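Local coordinates for protein putative retaining b-glycosidase (Saccharophagus degradans, PDB 5A95) that probably hydrolyses mixed-linkage beta-1,3-1,4-glucans as a family 5 retaining glycoside hydrolase, at residues 288-300 and 304-316. The protein carries 1 engineered substitution. Numbering follows the deposited sequence.
Engineered in segment 288-300: Q291 (natural residue Glu). With BGC (beta-D-glucopyranose), chain D.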
loop_
_atom_site.group_PDB
_atom_site.type_symbol
_atom_site.label_atom_id
_atom_site.label_comp_id
_atom_site.label_asym_id
_atom_site.label_seq_id
_atom_site.Cartn_x
_atom_site.Cartn_y
_atom_site.Cartn_z
ATOM N N ILE A 288 -23.059 -18.680 10.141
ATOM C CA ILE A 288 -22.702 -19.724 9.213
ATOM C C ILE A 288 -21.346 -20.298 9.600
ATOM O O ILE A 288 -20.333 -19.578 9.688
ATOM C CB ILE A 288 -22.657 -19.298 7.716
ATOM C CG1 ILE A 288 -23.843 -18.431 7.319
ATOM C CG2 ILE A 288 -22.534 -20.524 6.816
ATOM C CD1 ILE A 288 -23.796 -17.913 5.887
ATOM N N ALA A 289 -21.338 -21.603 9.879
ATOM C CA ALA A 289 -20.097 -22.315 10.113
ATOM C C ALA A 289 -19.495 -22.634 8.749
ATOM O O ALA A 289 -19.751 -23.705 8.186
ATOM C CB ALA A 289 -20.373 -23.552 10.949
ATOM N N THR A 290 -18.748 -21.672 8.190
ATOM C CA THR A 290 -18.316 -21.802 6.807
ATOM C C THR A 290 -17.133 -22.743 6.566
ATOM O O THR A 290 -16.826 -23.034 5.416
ATOM C CB THR A 290 -18.050 -20.442 6.163
ATOM O OG1 THR A 290 -17.232 -19.664 7.037
ATOM C CG2 THR A 290 -19.324 -19.711 5.832
ATOM N N GLN A 291 -16.518 -23.208 7.646
ATOM C CA GLN A 291 -15.596 -24.343 7.611
ATOM C C GLN A 291 -15.802 -25.125 8.873
ATOM O O GLN A 291 -15.919 -24.578 9.971
ATOM C CB GLN A 291 -14.131 -23.932 7.495
ATOM C CG GLN A 291 -13.864 -23.245 6.187
ATOM C CD GLN A 291 -12.419 -22.921 5.900
ATOM O OE1 GLN A 291 -12.146 -22.071 5.071
ATOM N NE2 GLN A 291 -11.514 -23.660 6.478
ATOM N N LEU A 292 -15.844 -26.432 8.696
ATOM C CA LEU A 292 -15.911 -27.433 9.752
ATOM C C LEU A 292 -15.557 -28.762 9.098
ATOM O O LEU A 292 -15.615 -28.891 7.886
ATOM C CB LEU A 292 -17.289 -27.479 10.422
ATOM C CG LEU A 292 -18.446 -28.057 9.633
ATOM C CD1 LEU A 292 -19.557 -28.575 10.535
ATOM C CD2 LEU A 292 -19.018 -27.036 8.654
ATOM N N GLY A 293 -15.264 -29.766 9.898
ATOM C CA GLY A 293 -14.955 -31.095 9.400
ATOM C C GLY A 293 -13.794 -31.727 10.138
ATOM O O GLY A 293 -13.204 -31.097 10.989
ATOM N N TRP A 294 -13.489 -32.977 9.796
ATOM C CA TRP A 294 -12.413 -33.683 10.453
ATOM C C TRP A 294 -11.852 -34.778 9.582
ATOM O O TRP A 294 -12.463 -35.187 8.605
ATOM C CB TRP A 294 -12.868 -34.326 11.781
ATOM C CG TRP A 294 -13.555 -35.668 11.612
ATOM C CD1 TRP A 294 -12.953 -36.907 11.716
ATOM C CD2 TRP A 294 -14.931 -35.940 11.279
ATOM N NE1 TRP A 294 -13.874 -37.906 11.484
ATOM C CE2 TRP A 294 -15.094 -37.343 11.226
ATOM C CE3 TRP A 294 -16.054 -35.131 11.048
ATOM C CZ2 TRP A 294 -16.327 -37.937 10.941
ATOM C CZ3 TRP A 294 -17.261 -35.729 10.778
ATOM C CH2 TRP A 294 -17.396 -37.119 10.730
ATOM N N VAL A 295 -10.677 -35.241 9.984
ATOM C CA VAL A 295 -10.102 -36.489 9.501
ATOM C C VAL A 295 -9.515 -37.240 10.694
ATOM O O VAL A 295 -9.105 -36.651 11.675
ATOM C CB VAL A 295 -9.052 -36.235 8.386
ATOM C CG1 VAL A 295 -7.887 -35.404 8.901
ATOM C CG2 VAL A 295 -8.551 -37.545 7.738
ATOM N N GLN A 296 -9.440 -38.562 10.568
ATOM C CA GLN A 296 -8.764 -39.402 11.541
ATOM C C GLN A 296 -7.354 -38.888 11.798
ATOM O O GLN A 296 -6.723 -38.324 10.902
ATOM C CB GLN A 296 -8.663 -40.839 11.012
ATOM C CG GLN A 296 -9.978 -41.568 10.975
ATOM C CD GLN A 296 -10.518 -41.898 12.350
ATOM O OE1 GLN A 296 -9.772 -42.377 13.209
ATOM N NE2 GLN A 296 -11.803 -41.650 12.571
ATOM N N PRO A 297 -6.821 -39.119 13.011
ATOM C CA PRO A 297 -5.524 -38.528 13.328
ATOM C C PRO A 297 -4.359 -39.072 12.524
ATOM O O PRO A 297 -3.341 -38.401 12.442
ATOM C CB PRO A 297 -5.343 -38.853 14.824
ATOM C CG PRO A 297 -6.284 -39.981 15.081
ATOM C CD PRO A 297 -7.461 -39.754 14.184
ATOM N N ASP A 298 -4.538 -40.249 11.941
ATOM C CA ASP A 298 -3.544 -40.893 11.091
ATOM C C ASP A 298 -3.954 -40.832 9.624
ATOM O O ASP A 298 -3.373 -41.524 8.772
ATOM C CB ASP A 298 -3.330 -42.344 11.550
ATOM C CG ASP A 298 -4.575 -43.195 11.433
ATOM O OD1 ASP A 298 -5.664 -42.680 11.155
ATOM O OD2 ASP A 298 -4.449 -44.398 11.690
ATOM N N GLY A 299 -4.942 -39.994 9.322
ATOM C CA GLY A 299 -5.552 -40.004 8.007
ATOM C C GLY A 299 -4.912 -39.047 7.039
ATOM O O GLY A 299 -3.926 -38.370 7.364
ATOM N N TYR A 300 -5.501 -39.000 5.843
ATOM C CA TYR A 300 -5.012 -38.184 4.755
ATOM C C TYR A 300 -4.956 -36.702 5.129
ATOM O O TYR A 300 -5.948 -36.073 5.525
ATOM C CB TYR A 300 -5.845 -38.421 3.474
ATOM C CG TYR A 300 -5.403 -37.522 2.344
ATOM C CD1 TYR A 300 -4.284 -37.817 1.582
ATOM C CD2 TYR A 300 -6.099 -36.359 2.047
ATOM C CE1 TYR A 300 -3.867 -36.959 0.560
ATOM C CE2 TYR A 300 -5.683 -35.503 1.040
ATOM C CZ TYR A 300 -4.573 -35.806 0.305
ATOM O OH TYR A 300 -4.163 -34.970 -0.713
ATOM N N ILE A 304 -3.473 -30.669 13.239
ATOM C CA ILE A 304 -4.253 -29.836 14.173
ATOM C C ILE A 304 -4.709 -28.621 13.352
ATOM O O ILE A 304 -3.906 -28.069 12.599
ATOM C CB ILE A 304 -3.389 -29.417 15.387
ATOM C CG1 ILE A 304 -2.944 -30.653 16.193
ATOM C CG2 ILE A 304 -4.104 -28.443 16.301
ATOM C CD1 ILE A 304 -1.792 -30.407 17.153
ATOM N N PRO A 305 -5.989 -28.195 13.481
ATOM C CA PRO A 305 -6.972 -28.612 14.469
ATOM C C PRO A 305 -8.079 -29.525 13.943
ATOM O O PRO A 305 -9.202 -29.496 14.475
ATOM C CB PRO A 305 -7.570 -27.275 14.894
ATOM C CG PRO A 305 -7.683 -26.536 13.599
ATOM C CD PRO A 305 -6.411 -26.925 12.845
ATOM N N VAL A 306 -7.814 -30.329 12.910
ATOM C CA VAL A 306 -8.853 -31.105 12.247
ATOM C C VAL A 306 -8.847 -32.607 12.568
ATOM O O VAL A 306 -9.636 -33.355 11.986
ATOM C CB VAL A 306 -8.836 -30.917 10.704
ATOM C CG1 VAL A 306 -8.931 -29.431 10.375
ATOM C CG2 VAL A 306 -7.603 -31.526 10.035
ATOM N N LYS A 307 -8.015 -33.036 13.513
ATOM C CA LYS A 307 -7.927 -34.452 13.854
ATOM C C LYS A 307 -9.016 -34.847 14.832
ATOM O O LYS A 307 -9.247 -34.139 15.802
ATOM C CB LYS A 307 -6.571 -34.784 14.474
ATOM C CG LYS A 307 -5.351 -34.536 13.600
ATOM C CD LYS A 307 -4.081 -34.942 14.360
ATOM C CE LYS A 307 -2.862 -34.940 13.473
ATOM N NZ LYS A 307 -1.705 -35.417 14.268
ATOM N N ASP A 308 -9.661 -35.975 14.583
ATOM C CA ASP A 308 -10.718 -36.471 15.465
ATOM C C ASP A 308 -10.993 -37.923 15.159
ATOM O O ASP A 308 -10.763 -38.382 14.040
ATOM C CB ASP A 308 -12.004 -35.660 15.299
ATOM C CG ASP A 308 -13.007 -35.912 16.418
ATOM O OD1 ASP A 308 -12.774 -35.366 17.517
ATOM O OD2 ASP A 308 -13.995 -36.635 16.181
ATOM N N ASP A 309 -11.535 -38.636 16.148
ATOM C CA ASP A 309 -11.932 -40.032 15.961
ATOM C C ASP A 309 -13.285 -40.250 15.272
ATOM O O ASP A 309 -13.655 -41.397 14.966
ATOM C CB ASP A 309 -11.865 -40.829 17.290
ATOM C CG ASP A 309 -12.837 -40.366 18.353
ATOM O OD1 ASP A 309 -13.804 -39.636 18.044
ATOM O OD2 ASP A 309 -12.667 -40.797 19.512
ATOM N N GLY A 310 -14.001 -39.154 15.026
ATOM C CA GLY A 310 -15.317 -39.203 14.400
ATOM C C GLY A 310 -16.451 -38.807 15.302
ATOM O O GLY A 310 -17.510 -38.421 14.811
ATOM N N SER A 311 -16.247 -38.861 16.625
ATOM C CA SER A 311 -17.289 -38.445 17.561
ATOM C C SER A 311 -17.688 -36.989 17.391
ATOM O O SER A 311 -18.795 -36.596 17.725
ATOM C CB SER A 311 -16.861 -38.752 19.017
ATOM O OG SER A 311 -15.625 -38.130 19.317
ATOM N N TYR A 312 -16.786 -36.179 16.868
ATOM C CA TYR A 312 -17.108 -34.788 16.582
ATOM C C TYR A 312 -18.257 -34.598 15.617
ATOM O O TYR A 312 -19.003 -33.626 15.755
ATOM C CB TYR A 312 -15.883 -34.111 16.040
ATOM C CG TYR A 312 -16.051 -32.827 15.261
ATOM C CD1 TYR A 312 -16.128 -31.601 15.880
ATOM C CD2 TYR A 312 -16.031 -32.862 13.877
ATOM C CE1 TYR A 312 -16.176 -30.434 15.140
ATOM C CE2 TYR A 312 -16.051 -31.718 13.132
ATOM C CZ TYR A 312 -16.121 -30.499 13.762
ATOM O OH TYR A 312 -16.115 -29.370 12.986
ATOM N N GLY A 313 -18.401 -35.475 14.619
ATOM C CA GLY A 313 -19.421 -35.258 13.612
ATOM C C GLY A 313 -20.812 -35.148 14.230
ATOM O O GLY A 313 -21.517 -34.148 14.065
ATOM N N PRO A 314 -21.223 -36.197 14.964
ATOM C CA PRO A 314 -22.543 -36.142 15.572
ATOM C C PRO A 314 -22.692 -34.981 16.548
ATOM O O PRO A 314 -23.761 -34.403 16.648
ATOM C CB PRO A 314 -22.667 -37.512 16.262
ATOM C CG PRO A 314 -21.812 -38.428 15.406
ATOM C CD PRO A 314 -20.655 -37.560 14.946
ATOM N N ARG A 315 -21.614 -34.667 17.261
ATOM C CA ARG A 315 -21.658 -33.562 18.219
ATOM C C ARG A 315 -21.900 -32.217 17.552
ATOM O O ARG A 315 -22.793 -31.467 17.967
ATOM C CB ARG A 315 -20.382 -33.461 19.023
ATOM C CG ARG A 315 -20.237 -34.466 20.089
ATOM C CD ARG A 315 -19.197 -34.039 21.117
ATOM N NE ARG A 315 -19.088 -35.178 21.979
ATOM C CZ ARG A 315 -18.031 -35.967 22.098
ATOM N NH1 ARG A 315 -16.961 -35.724 21.412
ATOM N NH2 ARG A 315 -18.086 -37.002 22.927
ATOM N N ILE A 316 -21.111 -31.893 16.535
ATOM C CA ILE A 316 -21.242 -30.593 15.901
ATOM C C ILE A 316 -22.583 -30.457 15.169
ATOM O O ILE A 316 -23.206 -29.397 15.172
ATOM C CB ILE A 316 -20.027 -30.265 15.004
ATOM C CG1 ILE A 316 -19.986 -28.790 14.618
ATOM C CG2 ILE A 316 -19.974 -31.096 13.726
ATOM C CD1 ILE A 316 -19.864 -27.836 15.761
HETATM C C2 BGC D . -7.892 -22.963 6.024
HETATM C C3 BGC D . -7.976 -23.912 4.831
HETATM C C4 BGC D . -7.187 -25.190 5.142
HETATM C C5 BGC D . -7.684 -25.797 6.440
HETATM C C6 BGC D . -6.966 -27.077 6.795
HETATM C C1 BGC D . -8.101 -23.639 7.376
HETATM O O1 BGC D . -7.555 -22.907 8.444
HETATM O O2 BGC D . -8.831 -21.842 5.830
HETATM O O3 BGC D . -7.513 -23.181 3.652
HETATM O O4 BGC D . -7.218 -26.204 4.127
HETATM O O5 BGC D . -7.394 -24.853 7.464
HETATM O O6 BGC D . -7.404 -27.398 8.117
#
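W294 lies against helix 312-323 and the loop leading to it, its indole packed on glycines: the CA of G310 rests 3.2 Å above one face of the ring, offset toward the rim near NE1 and CE2, while CZ3 comes within 3.6 Å of the CA of G313, where any CB would collide with the ring. CE3 of W294 meets CD2 of Y312 at 3.6 Å, in the plane of the phenol at its edge. With CG anti to the backbone N (chi1 161°), Y312 carries its ring back to G293, whose N-H bonds to the phenol oxygen at 157°; that oxygen is also hydrogen-bonded to the carbonyl of P255. Were W294 replaced by an alanine, a gap would probably open over G310 and G313, leaving the edge of Y312 without its neighbour. D308 turns its carboxylate 80° from the indole; the bond from G310 N to OD2 makes an Asx turn, and Y312 N reaches the same oxygen from the opposite face. V295 N bonds to V306 O (2.9 Å) and V295 O receives D308 N. The whole is a strand-to-helix connection of the (beta/alpha)8 barrel beside the glycan site, where V306 CG1 approaches O6 of one glucose and the engineered Q291 meets its O2 only weakly.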